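Local coordinates for nucleoporin NUP159 (Saccharomyces cerevisiae, PDB 1XIP), which forms part of the nuclear pore complex, its N-terminal beta-propeller domain tethering the helicase Dbp5 there during mRNA export, at residues K20-K25 against H71-S76; K34-S39 against D89-C94; L101-N106 against T123-P128; N172-V177 against V219-P224; F227-G232 against Y249-I254. All blocks are in the same frame, centred on the assembly; numbering follows the deposited sequence.

Interaction 1 of 5, residues K20-K25 against H71-S76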
# COMPACT_ATOMS: atom_id res chain seq x y z
N LYS A 20 15.98 8.94 -8.47
CA LYS A 20 16.96 9.89 -7.97
C LYS A 20 16.69 10.09 -6.49
O LYS A 20 15.62 10.57 -6.11
CB LYS A 20 16.86 11.21 -8.72
CG LYS A 20 18.21 11.87 -8.96
CD LYS A 20 18.59 12.86 -7.84
CE LYS A 20 20.12 13.05 -7.75
NZ LYS A 20 20.60 14.38 -8.30
N PHE A 21 17.65 9.69 -5.65
CA PHE A 21 17.51 9.80 -4.20
C PHE A 21 17.57 11.26 -3.77
O PHE A 21 18.62 11.90 -3.81
CB PHE A 21 18.61 9.03 -3.49
CG PHE A 21 18.52 9.11 -1.99
CD1 PHE A 21 17.51 8.42 -1.30
CD2 PHE A 21 19.44 9.88 -1.26
CE1 PHE A 21 17.42 8.49 0.11
CE2 PHE A 21 19.35 9.95 0.15
CZ PHE A 21 18.36 9.26 0.83
N LEU A 22 16.43 11.78 -3.35
CA LEU A 22 16.36 13.18 -3.01
C LEU A 22 16.77 13.46 -1.56
O LEU A 22 17.37 14.51 -1.28
CB LEU A 22 14.98 13.75 -3.36
CG LEU A 22 14.95 14.72 -4.54
CD1 LEU A 22 15.82 14.27 -5.68
CD2 LEU A 22 13.54 14.91 -5.03
N GLY A 23 16.46 12.54 -0.64
CA GLY A 23 16.92 12.65 0.74
C GLY A 23 16.12 11.82 1.75
O GLY A 23 15.09 11.22 1.41
N GLN A 24 16.59 11.82 3.00
CA GLN A 24 16.01 10.98 4.05
C GLN A 24 16.27 11.54 5.43
O GLN A 24 17.40 11.93 5.74
CB GLN A 24 16.64 9.61 3.98
CG GLN A 24 15.94 8.58 4.79
CD GLN A 24 16.11 7.22 4.17
OE1 GLN A 24 15.11 6.53 3.87
NE2 GLN A 24 17.37 6.82 3.93
N LYS A 25 15.23 11.56 6.26
CA LYS A 25 15.32 12.06 7.63
C LYS A 25 14.25 11.43 8.51
O LYS A 25 13.15 11.07 8.03
CB LYS A 25 15.20 13.58 7.66
CG LYS A 25 16.56 14.29 7.60
CD LYS A 25 16.46 15.76 7.22
CE LYS A 25 17.61 16.18 6.33
NZ LYS A 25 17.85 17.65 6.40
N HIS A 71 12.61 20.29 4.23
CA HIS A 71 13.27 19.68 5.37
C HIS A 71 14.12 18.47 4.94
O HIS A 71 15.25 18.30 5.38
CB HIS A 71 12.24 19.27 6.44
CG HIS A 71 12.84 18.56 7.61
ND1 HIS A 71 13.70 19.19 8.50
CD2 HIS A 71 12.72 17.28 8.04
CE1 HIS A 71 14.08 18.32 9.43
NE2 HIS A 71 13.50 17.16 9.17
N ILE A 72 13.55 17.66 4.06
CA ILE A 72 14.20 16.43 3.63
C ILE A 72 15.36 16.70 2.65
O ILE A 72 16.41 16.08 2.75
CB ILE A 72 13.17 15.49 2.99
CG1 ILE A 72 12.09 15.07 4.00
CG2 ILE A 72 13.85 14.31 2.32
CD1 ILE A 72 12.52 14.07 5.04
N THR A 73 15.15 17.63 1.73
CA THR A 73 16.11 17.85 0.64
C THR A 73 17.23 18.85 0.96
O THR A 73 18.35 18.71 0.45
CB THR A 73 15.38 18.20 -0.69
OG1 THR A 73 14.50 19.32 -0.50
CG2 THR A 73 14.44 17.08 -1.06
N SER A 74 16.94 19.84 1.78
CA SER A 74 17.98 20.75 2.29
C SER A 74 18.29 20.43 3.76
O SER A 74 17.70 19.52 4.34
CB SER A 74 17.57 22.22 2.10
OG SER A 74 16.62 22.63 3.07
N ASP A 75 19.24 21.14 4.34
CA ASP A 75 19.62 20.88 5.74
C ASP A 75 19.48 22.16 6.59
O ASP A 75 20.22 22.37 7.56
CB ASP A 75 21.05 20.28 5.84
CG ASP A 75 21.04 18.76 6.18
OD1 ASP A 75 21.39 18.39 7.32
OD2 ASP A 75 20.70 17.88 5.36
N SER A 76 18.50 22.99 6.23
CA SER A 76 18.40 24.35 6.77
C SER A 76 17.01 24.68 7.34
O SER A 76 16.87 25.69 8.06
CB SER A 76 18.78 25.38 5.69
OG SER A 76 17.71 25.53 4.74

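Interaction 2 of 5, residues K34-S39 against D89-C94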
# COMPACT_ATOMS: atom_id res chain seq x y z
N LYS A 34 7.86 -2.89 17.05
CA LYS A 34 6.52 -3.28 17.45
C LYS A 34 5.46 -2.45 16.68
O LYS A 34 5.13 -1.34 17.08
CB LYS A 34 6.36 -3.14 18.97
CG LYS A 34 5.15 -3.85 19.56
CD LYS A 34 4.97 -3.50 21.06
CE LYS A 34 4.12 -4.55 21.80
NZ LYS A 34 3.65 -4.06 23.13
N LEU A 35 4.96 -3.01 15.58
CA LEU A 35 4.02 -2.34 14.69
C LEU A 35 2.64 -2.97 14.86
O LEU A 35 2.57 -4.15 15.17
CB LEU A 35 4.43 -2.57 13.24
CG LEU A 35 5.65 -1.94 12.59
CD1 LEU A 35 5.32 -0.54 12.15
CD2 LEU A 35 6.93 -1.97 13.44
N PRO A 36 1.56 -2.21 14.64
CA PRO A 36 0.21 -2.79 14.73
C PRO A 36 0.03 -3.86 13.66
O PRO A 36 0.33 -3.60 12.50
CB PRO A 36 -0.70 -1.59 14.44
CG PRO A 36 0.12 -0.41 14.73
CD PRO A 36 1.52 -0.78 14.31
N PHE A 37 -0.42 -5.05 14.06
CA PHE A 37 -0.55 -6.18 13.14
C PHE A 37 -1.73 -5.97 12.20
O PHE A 37 -2.81 -6.53 12.37
CB PHE A 37 -0.69 -7.50 13.91
CG PHE A 37 -0.43 -8.72 13.07
CD1 PHE A 37 0.83 -8.95 12.51
CD2 PHE A 37 -1.44 -9.63 12.81
CE1 PHE A 37 1.07 -10.07 11.71
CE2 PHE A 37 -1.20 -10.76 12.01
CZ PHE A 37 0.05 -10.96 11.46
N ALA A 38 -1.49 -5.15 11.18
CA ALA A 38 -2.49 -4.78 10.18
C ALA A 38 -1.71 -4.23 9.02
O ALA A 38 -0.51 -3.95 9.13
CB ALA A 38 -3.42 -3.72 10.71
N SER A 39 -2.36 -4.09 7.89
CA SER A 39 -1.69 -3.44 6.80
C SER A 39 -1.72 -1.96 7.13
O SER A 39 -2.73 -1.45 7.61
CB SER A 39 -2.36 -3.76 5.50
OG SER A 39 -3.67 -3.28 5.51
N ASP A 89 -2.55 3.25 17.97
CA ASP A 89 -2.61 2.12 17.03
C ASP A 89 -2.99 2.49 15.60
O ASP A 89 -3.86 1.86 15.02
CB ASP A 89 -3.59 1.07 17.58
CG ASP A 89 -3.04 -0.36 17.53
OD1 ASP A 89 -1.97 -0.63 18.17
OD2 ASP A 89 -3.63 -1.28 16.90
N VAL A 90 -2.36 3.49 14.99
CA VAL A 90 -2.89 3.90 13.69
C VAL A 90 -2.38 3.12 12.49
O VAL A 90 -1.19 2.81 12.38
CB VAL A 90 -2.99 5.45 13.44
CG1 VAL A 90 -2.40 6.24 14.57
CG2 VAL A 90 -2.43 5.85 12.08
N ILE A 91 -3.32 2.79 11.60
CA ILE A 91 -3.06 1.92 10.47
C ILE A 91 -3.42 2.58 9.16
O ILE A 91 -3.10 2.06 8.08
CB ILE A 91 -3.79 0.57 10.66
CG1 ILE A 91 -5.30 0.77 10.75
CG2 ILE A 91 -3.30 -0.13 11.91
CD1 ILE A 91 -6.09 -0.44 10.33
N PHE A 92 -4.08 3.73 9.24
CA PHE A 92 -4.70 4.35 8.08
C PHE A 92 -4.88 5.84 8.26
O PHE A 92 -5.44 6.30 9.24
CB PHE A 92 -6.05 3.70 7.76
CG PHE A 92 -6.75 4.32 6.59
CD1 PHE A 92 -6.51 3.85 5.30
CD2 PHE A 92 -7.63 5.38 6.77
CE1 PHE A 92 -7.15 4.42 4.20
CE2 PHE A 92 -8.28 5.95 5.66
CZ PHE A 92 -8.04 5.46 4.38
N VAL A 93 -4.47 6.58 7.25
CA VAL A 93 -4.41 8.02 7.30
C VAL A 93 -4.69 8.49 5.87
O VAL A 93 -4.21 7.86 4.92
CB VAL A 93 -3.02 8.43 7.82
CG1 VAL A 93 -2.18 9.18 6.78
CG2 VAL A 93 -3.12 9.16 9.14
N CYS A 94 -5.49 9.55 5.70
CA CYS A 94 -5.85 10.00 4.35
C CYS A 94 -6.72 11.25 4.29
O CYS A 94 -7.56 11.47 5.16
CB CYS A 94 -6.53 8.86 3.58
SG CYS A 94 -8.33 8.91 3.54

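Interaction 3 of 5, residues L101-N106 against T123-P128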
# COMPACT_ATOMS: atom_id res chain seq x y z
N LEU A 101 -9.02 11.54 7.55
CA LEU A 101 -9.48 10.38 8.27
C LEU A 101 -8.30 9.68 8.88
O LEU A 101 -7.25 9.58 8.27
CB LEU A 101 -10.30 9.45 7.38
CG LEU A 101 -11.51 10.10 6.69
CD1 LEU A 101 -12.23 9.11 5.84
CD2 LEU A 101 -12.45 10.73 7.71
N VAL A 102 -8.45 9.25 10.13
CA VAL A 102 -7.45 8.48 10.83
C VAL A 102 -8.12 7.25 11.40
O VAL A 102 -9.14 7.35 12.07
CB VAL A 102 -6.81 9.28 11.95
CG1 VAL A 102 -5.92 8.37 12.83
CG2 VAL A 102 -6.00 10.47 11.40
N SER A 103 -7.55 6.09 11.15
CA SER A 103 -8.11 4.87 11.66
C SER A 103 -7.09 4.09 12.44
O SER A 103 -5.95 3.92 11.99
CB SER A 103 -8.63 4.04 10.52
OG SER A 103 -9.49 3.04 11.00
N THR A 104 -7.48 3.64 13.62
CA THR A 104 -6.77 2.56 14.31
C THR A 104 -7.42 1.23 13.92
O THR A 104 -8.28 1.18 13.04
CB THR A 104 -6.81 2.73 15.86
OG1 THR A 104 -8.16 2.56 16.33
CG2 THR A 104 -6.42 4.14 16.31
N ARG A 105 -7.04 0.17 14.61
CA ARG A 105 -7.66 -1.12 14.41
C ARG A 105 -9.11 -1.13 14.92
O ARG A 105 -9.96 -1.89 14.41
CB ARG A 105 -6.83 -2.21 15.09
CG ARG A 105 -5.82 -2.89 14.16
CD ARG A 105 -4.53 -3.34 14.82
NE ARG A 105 -4.60 -4.66 15.49
CZ ARG A 105 -5.14 -5.79 14.96
NH1 ARG A 105 -5.70 -5.80 13.75
NH2 ARG A 105 -5.12 -6.92 15.66
N ASN A 106 -9.41 -0.27 15.89
CA ASN A 106 -10.67 -0.35 16.63
C ASN A 106 -11.68 0.76 16.38
O ASN A 106 -12.88 0.59 16.68
CB ASN A 106 -10.40 -0.50 18.12
CG ASN A 106 -9.51 -1.68 18.41
OD1 ASN A 106 -9.95 -2.83 18.36
ND2 ASN A 106 -8.22 -1.41 18.67
N THR A 123 -16.64 6.32 13.97
CA THR A 123 -17.28 5.09 14.38
C THR A 123 -16.30 4.13 15.05
O THR A 123 -15.08 4.33 15.02
CB THR A 123 -18.03 4.42 13.18
OG1 THR A 123 -18.97 3.46 13.67
CG2 THR A 123 -17.09 3.60 12.30
N SER A 124 -16.86 3.11 15.69
CA SER A 124 -16.12 1.97 16.20
C SER A 124 -16.47 0.74 15.37
O SER A 124 -17.53 0.70 14.72
CB SER A 124 -16.45 1.72 17.67
OG SER A 124 -15.72 2.60 18.49
N PHE A 125 -15.58 -0.24 15.38
CA PHE A 125 -15.77 -1.45 14.60
C PHE A 125 -16.10 -2.58 15.57
O PHE A 125 -15.48 -2.69 16.63
CB PHE A 125 -14.48 -1.79 13.84
CG PHE A 125 -13.91 -0.65 12.99
CD1 PHE A 125 -14.63 -0.13 11.91
CD2 PHE A 125 -12.65 -0.13 13.26
CE1 PHE A 125 -14.11 0.91 11.13
CE2 PHE A 125 -12.11 0.91 12.49
CZ PHE A 125 -12.84 1.43 11.42
N GLU A 126 -17.08 -3.41 15.22
CA GLU A 126 -17.46 -4.53 16.08
C GLU A 126 -16.31 -5.54 16.24
O GLU A 126 -16.24 -6.23 17.25
CB GLU A 126 -18.72 -5.24 15.57
CG GLU A 126 -19.14 -4.84 14.15
CD GLU A 126 -20.57 -5.24 13.83
OE1 GLU A 126 -20.80 -6.44 13.53
OE2 GLU A 126 -21.47 -4.36 13.88
N LYS A 127 -15.42 -5.58 15.24
CA LYS A 127 -14.21 -6.41 15.29
C LYS A 127 -12.99 -5.65 14.69
O LYS A 127 -13.16 -4.84 13.77
CB LYS A 127 -14.43 -7.74 14.54
CG LYS A 127 -15.43 -8.70 15.21
CD LYS A 127 -14.76 -9.96 15.77
CE LYS A 127 -14.75 -9.96 17.29
NZ LYS A 127 -16.03 -10.44 17.86
N PRO A 128 -11.77 -5.91 15.20
CA PRO A 128 -10.53 -5.31 14.66
C PRO A 128 -10.41 -5.37 13.14
O PRO A 128 -10.85 -6.32 12.49
CB PRO A 128 -9.43 -6.17 15.29
CG PRO A 128 -10.02 -6.64 16.58
CD PRO A 128 -11.50 -6.80 16.35

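Interaction 4 of 5, residues N172-V177 against V219-P224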
# COMPACT_ATOMS: atom_id res chain seq x y z
N ASN A 172 -11.34 3.42 -8.68
CA ASN A 172 -12.58 4.12 -8.90
C ASN A 172 -13.69 3.29 -9.53
O ASN A 172 -14.86 3.61 -9.38
CB ASN A 172 -12.32 5.35 -9.76
CG ASN A 172 -13.36 6.40 -9.54
OD1 ASN A 172 -14.37 6.45 -10.25
ND2 ASN A 172 -13.14 7.24 -8.53
N SER A 173 -13.33 2.21 -10.23
CA SER A 173 -14.31 1.45 -11.03
C SER A 173 -14.27 -0.06 -10.86
O SER A 173 -15.13 -0.76 -11.39
CB SER A 173 -14.18 1.83 -12.50
OG SER A 173 -12.86 1.61 -12.95
N GLN A 174 -13.28 -0.57 -10.12
CA GLN A 174 -13.13 -2.01 -9.92
C GLN A 174 -12.89 -2.38 -8.45
O GLN A 174 -12.34 -1.59 -7.70
CB GLN A 174 -11.97 -2.51 -10.77
CG GLN A 174 -11.97 -3.99 -11.07
CD GLN A 174 -10.75 -4.38 -11.87
OE1 GLN A 174 -9.94 -3.52 -12.26
NE2 GLN A 174 -10.60 -5.69 -12.15
N LEU A 175 -13.33 -3.58 -8.06
CA LEU A 175 -13.04 -4.16 -6.74
C LEU A 175 -12.61 -5.61 -6.90
O LEU A 175 -13.38 -6.44 -7.40
CB LEU A 175 -14.26 -4.06 -5.80
CG LEU A 175 -14.30 -4.61 -4.34
CD1 LEU A 175 -12.99 -5.11 -3.79
CD2 LEU A 175 -14.85 -3.57 -3.39
N ALA A 176 -11.39 -5.90 -6.48
CA ALA A 176 -10.85 -7.26 -6.52
C ALA A 176 -10.78 -7.89 -5.12
O ALA A 176 -10.53 -7.21 -4.12
CB ALA A 176 -9.49 -7.27 -7.17
N VAL A 177 -10.98 -9.19 -5.05
CA VAL A 177 -11.04 -9.91 -3.79
C VAL A 177 -10.21 -11.21 -3.91
O VAL A 177 -10.31 -11.92 -4.92
CB VAL A 177 -12.52 -10.19 -3.43
CG1 VAL A 177 -12.67 -11.33 -2.47
CG2 VAL A 177 -13.19 -8.93 -2.89
N VAL A 219 -3.79 -9.07 -2.94
CA VAL A 219 -4.11 -8.67 -4.32
C VAL A 219 -3.83 -7.21 -4.57
O VAL A 219 -3.95 -6.39 -3.66
CB VAL A 219 -5.59 -8.81 -4.75
CG1 VAL A 219 -5.69 -9.66 -6.01
CG2 VAL A 219 -6.51 -9.26 -3.62
N THR A 220 -3.52 -6.90 -5.82
CA THR A 220 -3.38 -5.54 -6.28
C THR A 220 -3.88 -5.48 -7.70
O THR A 220 -3.48 -6.29 -8.52
CB THR A 220 -1.91 -5.13 -6.24
OG1 THR A 220 -1.44 -5.24 -4.89
CG2 THR A 220 -1.74 -3.65 -6.54
N ILE A 221 -4.79 -4.55 -7.96
CA ILE A 221 -5.24 -4.25 -9.31
C ILE A 221 -4.18 -3.39 -9.98
O ILE A 221 -3.88 -2.28 -9.51
CB ILE A 221 -6.55 -3.47 -9.26
CG1 ILE A 221 -7.63 -4.30 -8.56
CG2 ILE A 221 -6.96 -3.06 -10.64
CD1 ILE A 221 -8.93 -3.55 -8.30
N LEU A 222 -3.60 -3.89 -11.07
CA LEU A 222 -2.61 -3.11 -11.82
C LEU A 222 -3.28 -2.44 -13.01
O LEU A 222 -2.84 -1.38 -13.46
CB LEU A 222 -1.44 -3.98 -12.28
CG LEU A 222 -0.61 -4.73 -11.23
CD1 LEU A 222 0.28 -5.75 -11.91
CD2 LEU A 222 0.20 -3.79 -10.37
N SER A 223 -4.32 -3.08 -13.52
CA SER A 223 -5.15 -2.57 -14.61
C SER A 223 -6.46 -3.33 -14.51
O SER A 223 -6.54 -4.31 -13.76
CB SER A 223 -4.48 -2.83 -15.97
OG SER A 223 -4.83 -4.11 -16.49
N PRO A 224 -7.50 -2.92 -15.23
CA PRO A 224 -8.77 -3.65 -15.19
C PRO A 224 -8.61 -5.14 -15.55
O PRO A 224 -9.47 -5.94 -15.19
CB PRO A 224 -9.62 -2.93 -16.22
CG PRO A 224 -9.02 -1.56 -16.31
CD PRO A 224 -7.56 -1.75 -16.13

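Interaction 5 of 5, residues F227-G232 against Y249-I254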
# COMPACT_ATOMS: atom_id res chain seq x y z
N PHE A 227 -3.71 -8.44 -12.34
CA PHE A 227 -3.59 -8.39 -10.89
C PHE A 227 -2.21 -8.91 -10.49
O PHE A 227 -1.55 -9.64 -11.23
CB PHE A 227 -4.68 -9.21 -10.19
CG PHE A 227 -6.07 -8.98 -10.74
CD1 PHE A 227 -6.88 -8.00 -10.21
CD2 PHE A 227 -6.56 -9.78 -11.78
CE1 PHE A 227 -8.17 -7.78 -10.71
CE2 PHE A 227 -7.85 -9.57 -12.29
CZ PHE A 227 -8.65 -8.57 -11.75
N LEU A 228 -1.78 -8.51 -9.30
CA LEU A 228 -0.59 -9.07 -8.71
C LEU A 228 -1.02 -9.71 -7.41
O LEU A 228 -1.64 -9.07 -6.57
CB LEU A 228 0.42 -7.95 -8.47
CG LEU A 228 1.85 -8.16 -7.98
CD1 LEU A 228 2.07 -7.36 -6.73
CD2 LEU A 228 2.21 -9.60 -7.76
N ALA A 229 -0.73 -11.00 -7.27
CA ALA A 229 -1.11 -11.78 -6.09
C ALA A 229 0.11 -12.31 -5.38
O ALA A 229 1.11 -12.64 -6.01
CB ALA A 229 -2.01 -12.93 -6.49
N VAL A 230 0.03 -12.42 -4.06
CA VAL A 230 1.12 -13.02 -3.31
C VAL A 230 0.64 -14.12 -2.38
O VAL A 230 -0.41 -13.99 -1.75
CB VAL A 230 1.95 -11.98 -2.54
CG1 VAL A 230 3.21 -12.64 -1.96
CG2 VAL A 230 2.34 -10.80 -3.44
N PHE A 231 1.41 -15.20 -2.34
CA PHE A 231 1.15 -16.34 -1.47
C PHE A 231 2.41 -16.62 -0.68
O PHE A 231 3.52 -16.49 -1.20
CB PHE A 231 0.75 -17.57 -2.29
CG PHE A 231 -0.41 -17.33 -3.19
CD1 PHE A 231 -1.72 -17.38 -2.69
CD2 PHE A 231 -0.21 -17.02 -4.53
CE1 PHE A 231 -2.82 -17.14 -3.52
CE2 PHE A 231 -1.30 -16.76 -5.38
CZ PHE A 231 -2.62 -16.82 -4.87
N GLY A 232 2.26 -17.00 0.58
CA GLY A 232 3.40 -17.22 1.44
C GLY A 232 2.99 -17.69 2.81
O GLY A 232 1.80 -17.89 3.07
N TYR A 249 2.69 -13.57 -8.28
CA TYR A 249 2.16 -13.89 -9.58
C TYR A 249 1.46 -12.70 -10.21
O TYR A 249 0.71 -12.00 -9.55
CB TYR A 249 1.19 -15.07 -9.48
CG TYR A 249 1.86 -16.36 -9.09
CD1 TYR A 249 2.30 -17.26 -10.06
CD2 TYR A 249 2.04 -16.70 -7.75
CE1 TYR A 249 2.91 -18.45 -9.69
CE2 TYR A 249 2.65 -17.87 -7.39
CZ TYR A 249 3.07 -18.74 -8.35
OH TYR A 249 3.67 -19.92 -7.95
N ILE A 250 1.74 -12.48 -11.48
CA ILE A 250 0.96 -11.56 -12.28
C ILE A 250 -0.15 -12.35 -12.98
O ILE A 250 0.10 -13.32 -13.68
CB ILE A 250 1.86 -10.88 -13.30
CG1 ILE A 250 3.06 -10.19 -12.62
CG2 ILE A 250 1.04 -9.93 -14.18
CD1 ILE A 250 2.75 -8.84 -11.99
N ILE A 251 -1.39 -11.95 -12.76
CA ILE A 251 -2.52 -12.58 -13.40
C ILE A 251 -3.06 -11.62 -14.45
O ILE A 251 -3.52 -10.53 -14.11
CB ILE A 251 -3.59 -12.91 -12.37
CG1 ILE A 251 -3.05 -13.92 -11.35
CG2 ILE A 251 -4.85 -13.45 -13.06
CD1 ILE A 251 -3.56 -13.69 -9.92
N LYS A 252 -2.97 -12.02 -15.72
CA LYS A 252 -3.60 -11.29 -16.82
C LYS A 252 -4.81 -12.10 -17.21
O LYS A 252 -4.70 -13.30 -17.50
CB LYS A 252 -2.66 -11.15 -18.03
CG LYS A 252 -1.25 -10.64 -17.68
CD LYS A 252 -0.55 -10.03 -18.90
CE LYS A 252 0.83 -9.47 -18.52
NZ LYS A 252 1.81 -9.39 -19.67
N HIS A 253 -5.98 -11.45 -17.19
CA HIS A 253 -7.22 -12.13 -17.53
C HIS A 253 -7.71 -11.75 -18.93
O HIS A 253 -8.29 -10.69 -19.12
CB HIS A 253 -8.30 -11.82 -16.49
CG HIS A 253 -9.62 -12.43 -16.81
ND1 HIS A 253 -10.70 -11.69 -17.26
CD2 HIS A 253 -10.04 -13.72 -16.76
CE1 HIS A 253 -11.73 -12.49 -17.46
NE2 HIS A 253 -11.36 -13.73 -17.16
N ILE A 254 -7.47 -12.64 -19.89
CA ILE A 254 -7.92 -12.47 -21.27
C ILE A 254 -9.09 -13.40 -21.56
O ILE A 254 -8.93 -14.64 -21.51
CB ILE A 254 -6.76 -12.72 -22.30
CG1 ILE A 254 -5.48 -11.96 -21.91
CG2 ILE A 254 -7.19 -12.34 -23.71
CD1 ILE A 254 -4.24 -12.87 -21.69

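Interaction 1 of 5, residues K20-K25 against H71-S76
A strand edge meets the end of a helix here: Lys25, on strand 18-26, reaches up to the last turn of helix 65-73, at the outer margin of the beta-propeller. The lysine ammonium is held by three oxygens. NZ donates to His71 O at 2.9 Å, nearly in line with that C=O bond (175°), and to Ser74 O at 2.8 Å, lying in the plane of that carbonyl. A third, weaker hydrogen bond goes from NZ to Asp75 OD2 at 3.0 Å and forms a salt bridge. Because the helix ends at Thr73, the positive charge faces carbonyls at its C-terminal end, where the helix dipole would probably favour it. The aliphatic part of the same side chain is used as well. Lys25 CD sits over one face of the His71 imidazole, 4.1 Å from its centroid, in a CH-pi contact. With CG anti to the backbone N (chi1 177°), the His71 ring offers this face to Lys25 CD, the lysine chain crossing it at a slant; ND1 is tied to Thr77 O. Apolar packing fills in beside this grip. Ile72 CD1 lies 3.8 Å from Lys25 CB, while Ile72 CG2 presses on the backbone of Gly23, 3.4 Å from its C. Gly23, with no side chain and a backbone conformation suited to glycine, lets the helix come this close; Thr73 CG2 flanks Leu22. Leu22 and Gly23 together form a classic beta bulge opposite Ile377 of strand 374-381, so the helix between strands 59-64 and 83-86 leans on the edge strand of the adjoining sheet.

Interaction 2 of 5, residues K34-S39 against D89-C94
Asp89 opens the contact by laying its carboxylate along the ring of Pro36, the two side chains running past each other in opposite directions. OD2 comes to 3.8 Å from Pro36 CB, and OD1 to 4.0 Å from Pro36 CG. These are van der Waals contacts; the charge has a long, weak ion pair with Arg105. Val90 turns its side chain away and offers only its carbonyl, which skirts the proline ring while accepting a hydrogen bond from Asn42 ND2. Ile91 carries the apolar centre. Its CG2 branch, anti to the carbonyl carbon with CG1 set between the backbone N and the carbonyl carbon (chi1 60°), points between two partners: Pro36 CB at 3.9 Å and Ala38 CB at 3.8 Å. Both groups face the strand, while Phe37 between them, the centre of an inverse gamma turn, points its side chain away. Ser39 O then closes over Ile91 CB at 3.8 Å, while Ser39 OG bonds to Phe130 O. Beyond this point the strand leaves the loop. Ile91 and Phe92 share Ser103 as a partner in a classic beta bulge, and Phe92 packs on Leu132 of the next sheet. No hydrogen bond joins the two segments; the apolar Pro36 and Ala38 of the loop rest against the entry of a blade's first strand, an arrangement in keeping with the inner part of a beta-propeller, where first strands of the blades line the middle.

Interaction 3 of 5, residues L101-N106 against T123-P128
Phe125 and Ser103 meet because of their first torsions: Phe125 CG stands anti to its carbonyl carbon (chi1 -52°), swinging the ring toward strand 99-104, and Ser103 OG is anti to the backbone N (chi1 -165°), which carries it up to that ring. The serine oxygen arrives in the plane of the ring, at its edge, 3.7 Å from CE2. That hydroxyl donates to Thr104 O at 3.0 Å, on a lone pair. Arg105 O approaches the same ring obliquely, 3.4 Å from CD2. The segments are stitched together by one hydrogen bond, from Phe125 N to Asn106 O at 3.1 Å (N-H...O 161°), the donor sitting well above the carbonyl plane. Further along, Pro128 CA makes a CA-H...O contact with Arg105 O at 3.5 Å, and Pro128 CB lies over one face of the Arg105 guanidinium, 4.1 Å from NH1. Thr104 OG1 accepts from Asn106 N in an ST turn and also from Ala107 N, shaping the tight turn that presents the Asn106 carbonyl. The arrangement is that of a propeller blade: the turn between its second and third strands receives the link 125-128, which leaves the fourth strand to begin the next blade at Val129.

Interaction 4 of 5, residues N172-V177 against V219-P224
Ile221 and Gln174 form the heart of the contact, with Ala176 and Pro224 beside them. Ile221 CG1 touches Ala176 CB at 3.8 Å, whereas its other branch, CG2, meets the Gln174 carboxamide oxygen, OE1 at 3.4 Å. The same OE1 lies 3.2 Å from Pro224 CA. On the other arm of the amide, Gln174 NE2 makes a weak hydrogen bond to Pro224 O (3.3 Å, N-H...O 129°). The glutamine gets there by standing straight out from its strand: CG is anti to the backbone N (chi1 -159°) and the chain continues extended, so the amide reaches the turn beyond strand 215-221. Farther along the strand pair, Val219 CG2 packs on the Val177 backbone, 4.2 Å from its C. A second shell fixes these groups. Ser186 OG is the stronger partner of Gln174 NE2 and probably sets the orientation of the buried amide. Both backbone polar groups of Ile221 have partners: Asp169 OD2 accepts from its N-H and Lys281 NZ donates to its carbonyl. The two strands run antiparallel, their axes 7.4 Å apart at closest approach, too far for a backbone ladder, so each contact uses at least one side chain. Phe227 of strand 226-232 packs against Gln174, Ala176 and Ile221, completing a blade-to-blade interface of the propeller, in which the sheet holding strand 174-179 faces strands 215-221 and 226-232 of the next.

Interaction 5 of 5, residues F227-G232 against Y249-I254
Phe227 and Ala229 pair with Ile251 and Tyr249 through four backbone hydrogen bonds. Phe227 N donates to Ile251 O at 2.7 Å and Ile251 N returns one to Phe227 O at 2.8 Å; Ala229 N and Tyr249 O, at 2.9 Å, and the reciprocal pair repeat the pattern. Between these two hydrogen-bonded pairs sits the non-hydrogen-bonded pair Leu228 and Ile250, where CA-H...O contacts take over: Leu228 CA to Tyr249 O and Ile250 CA to Phe227 O, each 3.3 Å. Apolar packing divides between two faces. On one, Ala229 CB meets Ile251 CD1 at 3.8 Å, and Phe231 CD2 touches Tyr249 CD2 at 3.9 Å, a tyrosine carbon at the phenylalanine's ring edge with the two side chains crossing at about a right angle. On the other, Leu228 CG rests on Ile250 CD1 at 4.2 Å; with CG anti to the backbone N (chi1 -174°) and chi2 at -124°, the leucine CD2 methyl comes up to Tyr249 O. Phe231 and Gly232 belong to an FG repeat, yet this phenylalanine is buried against Phe184, Leu202 and Tyr214. Such chemistry implies a fixed propeller strand, with Phe231 probably unavailable for the karyopherin docking ascribed to flexible FG repeats.

From the N terminus, strand 18-26 and the loop 34-39 supply the first partners of interactions 1 and 2. Interaction 1 closes a loop back from residues 71-76 and interaction 2 one from 89-94, so these two cross, their centres about 25 Å apart; no other pair crosses and none nests. Interaction 3 closes a short loop through strand 107-112 and touches interaction 2, strands 90-96 and 99-104 being neighbours in one sheet. Interaction 4 closes a longer loop, joining strand 174-179 to the following sheet, and interaction 5 a short one between adjacent strands inside that sheet. Interaction 1 lies across the chain's centre from interactions 4 and 5, so together they sample much of the propeller ring.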